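Long-range contact in alkaline phosphatase (Thermus thermophilus, PDB 7KWD), which probably removes phosphate groups from phosphorylated compounds as a homodimeric hydrolase that uses zinc and magnesium ions: residues E175-R189 / T220-P232. Numbering follows the deposited sequence.
Sequences EVYLGGGDRFFNPAR and TRLLGVFADGHVP
R189 grips D228 side-on in a bidentate salt bridge: NE reaches OD1 at 2.8 Å and NH2 reaches OD2 at 2.7 Å, with the guanidinium and carboxylate planes 17° apart. This clasp lies beyond the C-terminal ends of adjacent parallel strands 176-178 and 222-225 of the alkaline phosphatase α/β core, whose axes diverge by 6°. Bends at chi2 and chi3 (both -77°) turn the arginine chain so that its NE/NH2 side faces the carboxylate. Were D228 an alanine, the R189 guanidinium would probably lose its carboxylate mate and be free to swing. R183 N also donates, nearly straight, to D228 O. Between the strands, amide bonds alternate from L222 N to E175 O through to F226 N to G179 O; G224 N to Y177 O is the shortest at 2.8 Å. Past the corner at G179, about 11 Å from the bound magnesium ion and so near but outside the metal site, D182 N donates almost straight to A227 O at 2.8 Å. G180 CA lies 3.2 Å from G229 O, so a side chain there would clash. On one sheet face F185 lays its ring over V225 CG2 and meets L223 CD2, and helix 196-202 packs against all three. On the other, L178 CD2 fills the place a G224 side chain would need, 3.6 Å from G224 CA, and touches the F226 ring edge at CE2, 4.0 Å away.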
loop_
_atom_site.group_PDB
_atom_site.type_symbol
_atom_site.label_atom_id
_atom_site.label_comp_id
_atom_site.label_asym_id
_atom_site.label_seq_id
_atom_site.Cartn_x
_atom_site.Cartn_y
_atom_site.Cartn_z
ATOM N N GLU A 175 -31.798 -15.962 -0.909
ATOM C CA GLU A 175 -32.928 -15.310 -0.267
ATOM C C GLU A 175 -32.953 -13.816 -0.531
ATOM O O GLU A 175 -34.037 -13.213 -0.551
ATOM C CB GLU A 175 -32.909 -15.598 1.239
ATOM C CG GLU A 175 -33.505 -16.970 1.631
ATOM C CD GLU A 175 -32.571 -18.188 1.381
ATOM O OE1 GLU A 175 -31.426 -18.047 0.834
ATOM O OE2 GLU A 175 -33.005 -19.312 1.737
ATOM N N VAL A 176 -31.794 -13.200 -0.725
ATOM C CA VAL A 176 -31.695 -11.762 -0.947
ATOM C C VAL A 176 -30.661 -11.479 -2.040
ATOM O O VAL A 176 -29.508 -11.899 -1.937
ATOM C CB VAL A 176 -31.284 -10.982 0.327
ATOM C CG1 VAL A 176 -31.073 -9.490 0.003
ATOM C CG2 VAL A 176 -32.299 -11.158 1.438
ATOM N N TYR A 177 -31.054 -10.684 -3.030
ATOM C CA TYR A 177 -30.179 -10.155 -4.064
ATOM C C TYR A 177 -30.457 -8.661 -4.177
ATOM O O TYR A 177 -31.571 -8.278 -4.541
ATOM C CB TYR A 177 -30.462 -10.782 -5.431
ATOM C CG TYR A 177 -30.217 -12.249 -5.621
ATOM C CD1 TYR A 177 -28.923 -12.745 -5.754
ATOM C CD2 TYR A 177 -31.276 -13.128 -5.768
ATOM C CE1 TYR A 177 -28.699 -14.090 -5.989
ATOM C CE2 TYR A 177 -31.067 -14.474 -5.976
ATOM C CZ TYR A 177 -29.777 -14.952 -6.099
ATOM O OH TYR A 177 -29.560 -16.284 -6.322
ATOM N N LEU A 178 -29.453 -7.824 -3.924
ATOM C CA LEU A 178 -29.621 -6.380 -3.978
ATOM C C LEU A 178 -28.421 -5.750 -4.647
ATOM O O LEU A 178 -27.282 -6.024 -4.263
ATOM C CB LEU A 178 -29.772 -5.774 -2.589
ATOM C CG LEU A 178 -30.961 -6.194 -1.759
ATOM C CD1 LEU A 178 -30.791 -5.695 -0.351
ATOM C CD2 LEU A 178 -32.271 -5.689 -2.374
ATOM N N GLY A 179 -28.680 -4.893 -5.625
ATOM C CA GLY A 179 -27.613 -4.187 -6.319
ATOM C C GLY A 179 -28.145 -3.497 -7.564
ATOM O O GLY A 179 -29.335 -3.169 -7.643
ATOM N N GLY A 180 -27.229 -3.264 -8.512
ATOM C CA GLY A 180 -27.558 -2.691 -9.801
ATOM C C GLY A 180 -27.871 -3.747 -10.855
ATOM O O GLY A 180 -27.999 -4.937 -10.571
ATOM N N GLY A 181 -27.973 -3.286 -12.105
ATOM C CA GLY A 181 -28.050 -4.180 -13.248
ATOM C C GLY A 181 -29.431 -4.441 -13.835
ATOM O O GLY A 181 -29.726 -5.557 -14.266
ATOM N N ASP A 182 -30.277 -3.407 -13.917
ATOM C CA ASP A 182 -31.585 -3.602 -14.557
ATOM C C ASP A 182 -31.425 -4.091 -16.000
ATOM O O ASP A 182 -32.277 -4.838 -16.506
ATOM C CB ASP A 182 -32.396 -2.298 -14.493
ATOM C CG ASP A 182 -33.812 -2.453 -15.026
ATOM O OD1 ASP A 182 -34.586 -3.268 -14.497
ATOM O OD2 ASP A 182 -34.139 -1.742 -15.985
ATOM N N ARG A 183 -30.333 -3.701 -16.667
ATOM C CA ARG A 183 -30.125 -4.127 -18.044
ATOM C C ARG A 183 -30.114 -5.645 -18.200
ATOM O O ARG A 183 -30.325 -6.129 -19.323
ATOM C CB ARG A 183 -28.830 -3.508 -18.590
ATOM C CG ARG A 183 -27.515 -4.092 -18.069
ATOM C CD ARG A 183 -26.278 -3.197 -18.427
ATOM N NE ARG A 183 -25.768 -3.565 -19.742
ATOM C CZ ARG A 183 -24.496 -3.837 -20.036
ATOM N NH1 ARG A 183 -23.541 -3.784 -19.107
ATOM N NH2 ARG A 183 -24.183 -4.177 -21.282
ATOM N N PHE A 184 -29.900 -6.408 -17.117
ATOM C CA PHE A 184 -29.851 -7.865 -17.194
ATOM C C PHE A 184 -31.149 -8.526 -16.736
ATOM O O PHE A 184 -31.269 -9.761 -16.815
ATOM C CB PHE A 184 -28.650 -8.418 -16.382
ATOM C CG PHE A 184 -27.349 -7.749 -16.721
ATOM C CD1 PHE A 184 -26.840 -7.817 -18.007
ATOM C CD2 PHE A 184 -26.643 -7.035 -15.757
ATOM C CE1 PHE A 184 -25.662 -7.156 -18.335
ATOM C CE2 PHE A 184 -25.470 -6.397 -16.061
ATOM C CZ PHE A 184 -24.962 -6.454 -17.356
ATOM N N PHE A 185 -32.141 -7.751 -16.306
ATOM C CA PHE A 185 -33.394 -8.324 -15.827
ATOM C C PHE A 185 -34.621 -7.825 -16.574
ATOM O O PHE A 185 -35.607 -8.554 -16.690
ATOM C CB PHE A 185 -33.580 -8.001 -14.333
ATOM C CG PHE A 185 -32.594 -8.688 -13.427
ATOM C CD1 PHE A 185 -31.320 -8.163 -13.242
ATOM C CD2 PHE A 185 -32.949 -9.841 -12.737
ATOM C CE1 PHE A 185 -30.404 -8.788 -12.379
ATOM C CE2 PHE A 185 -32.037 -10.471 -11.895
ATOM C CZ PHE A 185 -30.763 -9.938 -11.728
ATOM N N ASN A 186 -34.576 -6.631 -17.073
ATOM C CA ASN A 186 -35.701 -5.933 -17.688
ATOM C C ASN A 186 -35.961 -6.457 -19.091
ATOM O O ASN A 186 -35.043 -6.459 -19.922
ATOM C CB ASN A 186 -35.309 -4.449 -17.720
ATOM C CG ASN A 186 -36.423 -3.535 -18.133
ATOM O OD1 ASN A 186 -37.345 -3.902 -18.847
ATOM N ND2 ASN A 186 -36.300 -2.301 -17.708
ATOM N N PRO A 187 -37.187 -6.903 -19.400
ATOM C CA PRO A 187 -37.450 -7.427 -20.762
ATOM C C PRO A 187 -37.168 -6.419 -21.852
ATOM O O PRO A 187 -36.875 -6.797 -22.992
ATOM C CB PRO A 187 -38.942 -7.804 -20.750
ATOM C CG PRO A 187 -39.543 -7.064 -19.605
ATOM C CD PRO A 187 -38.412 -6.821 -18.582
ATOM N N ALA A 188 -37.200 -5.143 -21.531
ATOM C CA ALA A 188 -36.914 -4.107 -22.503
ATOM C C ALA A 188 -35.432 -3.840 -22.692
ATOM O O ALA A 188 -35.093 -2.964 -23.490
ATOM C CB ALA A 188 -37.597 -2.803 -22.065
ATOM N N ARG A 189 -34.552 -4.545 -21.969
ATOM C CA ARG A 189 -33.106 -4.375 -22.077
ATOM C C ARG A 189 -32.391 -5.664 -22.434
ATOM O O ARG A 189 -31.456 -5.654 -23.234
ATOM C CB ARG A 189 -32.531 -3.848 -20.740
ATOM C CG ARG A 189 -33.056 -2.496 -20.321
ATOM C CD ARG A 189 -32.376 -1.384 -21.133
ATOM N NE ARG A 189 -31.020 -1.064 -20.700
ATOM C CZ ARG A 189 -29.937 -1.142 -21.473
ATOM N NH1 ARG A 189 -30.016 -1.519 -22.742
ATOM N NH2 ARG A 189 -28.749 -0.834 -20.984
ATOM N N THR A 220 -40.481 -11.463 2.235
ATOM C CA THR A 220 -39.437 -12.215 2.926
ATOM C C THR A 220 -38.183 -12.350 2.074
ATOM O O THR A 220 -37.071 -12.099 2.551
ATOM C CB THR A 220 -40.017 -13.579 3.293
ATOM O OG1 THR A 220 -41.006 -13.392 4.317
ATOM C CG2 THR A 220 -38.966 -14.537 3.789
ATOM N N ARG A 221 -38.339 -12.778 0.821
ATOM C CA ARG A 221 -37.235 -12.870 -0.129
ATOM C C ARG A 221 -37.318 -11.696 -1.086
ATOM O O ARG A 221 -38.415 -11.240 -1.434
ATOM C CB ARG A 221 -37.265 -14.193 -0.884
ATOM C CG ARG A 221 -36.916 -15.376 0.044
ATOM C CD ARG A 221 -37.003 -16.731 -0.647
ATOM N NE ARG A 221 -38.396 -17.131 -0.730
ATOM C CZ ARG A 221 -38.996 -17.541 -1.841
ATOM N NH1 ARG A 221 -38.299 -17.629 -2.959
ATOM N NH2 ARG A 221 -40.286 -17.872 -1.826
ATOM N N LEU A 222 -36.151 -11.191 -1.475
ATOM C CA LEU A 222 -36.025 -9.894 -2.123
ATOM C C LEU A 222 -35.122 -9.971 -3.346
ATOM O O LEU A 222 -34.005 -10.488 -3.276
ATOM C CB LEU A 222 -35.403 -8.865 -1.167
ATOM C CG LEU A 222 -36.258 -7.892 -0.411
ATOM C CD1 LEU A 222 -35.314 -6.839 0.157
ATOM C CD2 LEU A 222 -37.284 -7.256 -1.317
ATOM N N LEU A 223 -35.577 -9.391 -4.436
ATOM C CA LEU A 223 -34.721 -9.015 -5.539
ATOM C C LEU A 223 -34.856 -7.515 -5.673
ATOM O O LEU A 223 -35.949 -7.015 -5.936
ATOM C CB LEU A 223 -35.115 -9.725 -6.825
ATOM C CG LEU A 223 -34.424 -9.167 -8.063
ATOM C CD1 LEU A 223 -32.899 -9.326 -7.954
ATOM C CD2 LEU A 223 -34.894 -9.840 -9.335
ATOM N N GLY A 224 -33.761 -6.797 -5.472
ATOM C CA GLY A 224 -33.755 -5.352 -5.622
ATOM C C GLY A 224 -32.684 -4.896 -6.589
ATOM O O GLY A 224 -31.501 -5.191 -6.409
ATOM N N VAL A 225 -33.105 -4.200 -7.643
ATOM C CA VAL A 225 -32.252 -3.771 -8.746
ATOM C C VAL A 225 -32.552 -2.292 -8.940
ATOM O O VAL A 225 -33.685 -1.928 -9.263
ATOM C CB VAL A 225 -32.525 -4.582 -10.021
ATOM C CG1 VAL A 225 -31.608 -4.202 -11.123
ATOM C CG2 VAL A 225 -32.346 -6.081 -9.791
ATOM N N PHE A 226 -31.545 -1.438 -8.726
ATOM C CA PHE A 226 -31.786 -0.027 -8.512
ATOM C C PHE A 226 -31.200 0.915 -9.544
ATOM O O PHE A 226 -31.407 2.129 -9.429
ATOM C CB PHE A 226 -31.255 0.345 -7.121
ATOM C CG PHE A 226 -31.848 -0.479 -6.031
ATOM C CD1 PHE A 226 -33.121 -0.209 -5.548
ATOM C CD2 PHE A 226 -31.160 -1.561 -5.530
ATOM C CE1 PHE A 226 -33.681 -1.007 -4.543
ATOM C CE2 PHE A 226 -31.692 -2.363 -4.549
ATOM C CZ PHE A 226 -32.957 -2.095 -4.039
ATOM N N ALA A 227 -30.486 0.398 -10.540
ATOM C CA ALA A 227 -29.924 1.196 -11.617
ATOM C C ALA A 227 -29.798 0.319 -12.854
ATOM O O ALA A 227 -29.833 -0.921 -12.771
ATOM C CB ALA A 227 -28.557 1.790 -11.235
ATOM N N ASP A 228 -29.631 0.971 -14.014
ATOM C CA ASP A 228 -29.479 0.206 -15.247
ATOM C C ASP A 228 -28.226 -0.652 -15.181
ATOM O O ASP A 228 -28.265 -1.848 -15.504
ATOM C CB ASP A 228 -29.395 1.105 -16.482
ATOM C CG ASP A 228 -29.485 0.295 -17.766
ATOM O OD1 ASP A 228 -30.584 -0.234 -18.041
ATOM O OD2 ASP A 228 -28.458 0.141 -18.455
ATOM N N GLY A 229 -27.090 -0.028 -14.794
ATOM C CA GLY A 229 -25.827 -0.701 -14.556
ATOM C C GLY A 229 -25.449 -0.673 -13.082
ATOM O O GLY A 229 -26.287 -0.958 -12.222
ATOM N N HIS A 230 -24.210 -0.298 -12.762
ATOM C CA HIS A 230 -23.819 -0.232 -11.355
ATOM C C HIS A 230 -24.601 0.855 -10.628
ATOM O O HIS A 230 -25.048 1.838 -11.223
ATOM C CB HIS A 230 -22.340 0.074 -11.214
ATOM C CG HIS A 230 -21.464 -0.856 -11.973
ATOM N ND1 HIS A 230 -21.472 -2.210 -11.754
ATOM C CD2 HIS A 230 -20.539 -0.633 -12.933
ATOM C CE1 HIS A 230 -20.601 -2.790 -12.563
ATOM N NE2 HIS A 230 -20.013 -1.852 -13.279
ATOM N N VAL A 231 -24.790 0.657 -9.330
ATOM C CA VAL A 231 -25.401 1.707 -8.502
ATOM C C VAL A 231 -24.481 2.916 -8.497
ATOM O O VAL A 231 -23.244 2.752 -8.515
ATOM C CB VAL A 231 -25.651 1.202 -7.068
ATOM C CG1 VAL A 231 -26.350 2.254 -6.237
ATOM C CG2 VAL A 231 -26.461 -0.075 -7.129
ATOM N N PRO A 232 -25.012 4.138 -8.526
ATOM C CA PRO A 232 -24.142 5.318 -8.511
ATOM C C PRO A 232 -23.214 5.368 -7.296
ATOM O O PRO A 232 -23.557 4.939 -6.189
ATOM C CB PRO A 232 -25.138 6.492 -8.497
ATOM C CG PRO A 232 -26.378 5.945 -9.186
ATOM C CD PRO A 232 -26.427 4.473 -8.808
#